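Local coordinates for protein staphylococcus aureus CymR (Staphylococcus aureus, PDB 3T8R) that probably regulates transcription as a dimeric, thiol-based oxidation sensor of the Rrf2 family, governing stress resistance and the oxidative response, at residues 103-106 / 107-111. Residues are numbered along the deposited sequence; the frame is centred on the assembly and turned at random.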
loop_
_atom_site.group_PDB
_atom_site.type_symbol
_atom_site.label_atom_id
_atom_site.label_comp_id
_atom_site.label_asym_id
_atom_site.label_seq_id
_atom_site.Cartn_x
_atom_site.Cartn_y
_atom_site.Cartn_z
ATOM N N GLN A 103 0.343 11.508 11.740
ATOM C CA GLN A 103 -0.250 10.361 11.056
ATOM C C GLN A 103 -0.258 10.562 9.544
ATOM O O GLN A 103 0.016 9.636 8.782
ATOM C CB GLN A 103 -1.660 10.098 11.567
ATOM C CG GLN A 103 -2.324 8.875 10.971
ATOM C CD GLN A 103 -3.527 8.437 11.774
ATOM O OE1 GLN A 103 -3.665 8.798 12.941
ATOM N NE2 GLN A 103 -4.392 7.636 11.165
ATOM N N LYS A 104 -0.571 11.776 9.110
ATOM C CA LYS A 104 -0.469 12.087 7.685
ATOM C C LYS A 104 0.948 11.831 7.177
ATOM O O LYS A 104 1.130 11.289 6.091
ATOM C CB LYS A 104 -0.893 13.531 7.391
ATOM C CG LYS A 104 -2.395 13.764 7.436
ATOM C CD LYS A 104 -2.713 15.232 7.203
ATOM C CE LYS A 104 -4.170 15.557 7.522
ATOM N NZ LYS A 104 -5.068 15.304 6.358
ATOM N N GLN A 105 1.957 12.217 7.955
ATOM C CA GLN A 105 3.334 12.006 7.539
ATOM C C GLN A 105 3.700 10.524 7.523
ATOM O O GLN A 105 4.460 10.068 6.667
ATOM C CB GLN A 105 4.306 12.812 8.400
ATOM C CG GLN A 105 5.774 12.633 8.025
ATOM C CD GLN A 105 6.046 12.982 6.563
ATOM O OE1 GLN A 105 5.239 13.653 5.916
ATOM N NE2 GLN A 105 7.182 12.526 6.041
ATOM N N LEU A 106 3.153 9.773 8.470
ATOM C CA LEU A 106 3.360 8.327 8.483
ATOM C C LEU A 106 2.916 7.694 7.163
ATOM O O LEU A 106 3.641 6.890 6.579
ATOM C CB LEU A 106 2.596 7.690 9.644
ATOM C CG LEU A 106 2.708 6.166 9.723
ATOM C CD1 LEU A 106 4.152 5.742 9.896
ATOM C CD2 LEU A 106 1.845 5.654 10.876
ATOM N N TRP A 107 1.731 8.062 6.683
ATOM C CA TRP A 107 1.242 7.525 5.413
ATOM C C TRP A 107 2.157 7.929 4.267
ATOM O O TRP A 107 2.370 7.157 3.329
ATOM C CB TRP A 107 -0.180 7.997 5.091
ATOM C CG TRP A 107 -1.200 7.818 6.145
ATOM C CD1 TRP A 107 -2.156 8.723 6.510
ATOM C CD2 TRP A 107 -1.398 6.669 6.973
ATOM N NE1 TRP A 107 -2.931 8.211 7.517
ATOM C CE2 TRP A 107 -2.491 6.951 7.818
ATOM C CE3 TRP A 107 -0.762 5.432 7.085
ATOM C CZ2 TRP A 107 -2.952 6.044 8.766
ATOM C CZ3 TRP A 107 -1.225 4.530 8.025
ATOM C CH2 TRP A 107 -2.306 4.840 8.853
ATOM N N ILE A 108 2.690 9.143 4.333
ATOM C CA ILE A 108 3.609 9.602 3.296
ATOM C C ILE A 108 4.855 8.732 3.315
ATOM O O ILE A 108 5.386 8.362 2.259
ATOM C CB ILE A 108 4.025 11.078 3.492
ATOM C CG1 ILE A 108 2.821 12.007 3.322
ATOM C CG2 ILE A 108 5.140 11.457 2.524
ATOM C CD1 ILE A 108 2.069 11.812 2.059
ATOM N N ARG A 109 5.329 8.416 4.519
ATOM C CA ARG A 109 6.507 7.566 4.676
ATOM C C ARG A 109 6.265 6.181 4.084
ATOM O O ARG A 109 7.145 5.611 3.438
ATOM C CB ARG A 109 6.918 7.449 6.147
ATOM C CG ARG A 109 7.988 8.438 6.582
ATOM C CD ARG A 109 8.532 8.094 7.986
ATOM N NE ARG A 109 7.559 8.405 9.034
ATOM C CZ ARG A 109 7.458 7.763 10.195
ATOM N NH1 ARG A 109 8.275 6.757 10.486
ATOM N NH2 ARG A 109 6.533 8.128 11.069
ATOM N N MET A 110 5.077 5.641 4.309
ATOM C CA MET A 110 4.720 4.339 3.760
ATOM C C MET A 110 4.687 4.395 2.237
ATOM O O MET A 110 5.299 3.575 1.572
ATOM C CB MET A 110 3.382 3.876 4.323
ATOM C CG MET A 110 3.461 3.560 5.809
ATOM S SD MET A 110 1.846 3.425 6.593
ATOM C CE MET A 110 0.963 2.511 5.325
ATOM N N ARG A 111 3.967 5.376 1.703
ATOM C CA ARG A 111 3.904 5.606 0.258
ATOM C C ARG A 111 5.288 5.673 -0.364
ATOM O O ARG A 111 5.569 5.002 -1.368
ATOM C CB ARG A 111 3.159 6.913 -0.016
ATOM C CG ARG A 111 3.051 7.264 -1.487
ATOM C CD ARG A 111 2.670 8.726 -1.665
ATOM N NE ARG A 111 3.798 9.620 -1.423
ATOM C CZ ARG A 111 3.702 10.946 -1.386
ATOM N NH1 ARG A 111 2.523 11.530 -1.550
ATOM N NH2 ARG A 111 4.779 11.689 -1.170
#
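Gln103 and Trp107 lie side by side one turn apart on the helix 101-119, the long alpha-helix that packs against the second subunit of this winged-helix Rrf2-type dimer. Their side chains point the same way, the amide plane standing 77° from the indole plane. With chi1 at -177°, Gln103 swings CG away from the backbone N, and the extended chain carries NE2 to 3.2 Å from Trp107 CZ2. One face of the indole is taken by the carbonyl Gln103 O, 3.3 Å above the ring plane and toward its rim. That same oxygen accepts the i to i+4 hydrogen bond from Trp107 N, at 3.1 Å. Both polar ends are held from elsewhere: Trp107 NE1 by Glu99, and the Gln103 amide by Thr15 and Arg11 of the second subunit, which should fix its rotation.

Three residues on from Gln103, Leu106 sends CD1 over one face of the Arg109 guanidinium, off-centre toward the rim and 3.6 Å from Arg109 NH2, the two side chains meeting at a slant. Arg109 NH1 hydrogen-bonds Thr121 of the second subunit, while Leu106 CD1 packs against the same guanidinium. Farther along, Met110 SD sits in the indole plane at the ring edge of Trp107, while Leu106 CG comes within 4.2 Å of Met110 SD.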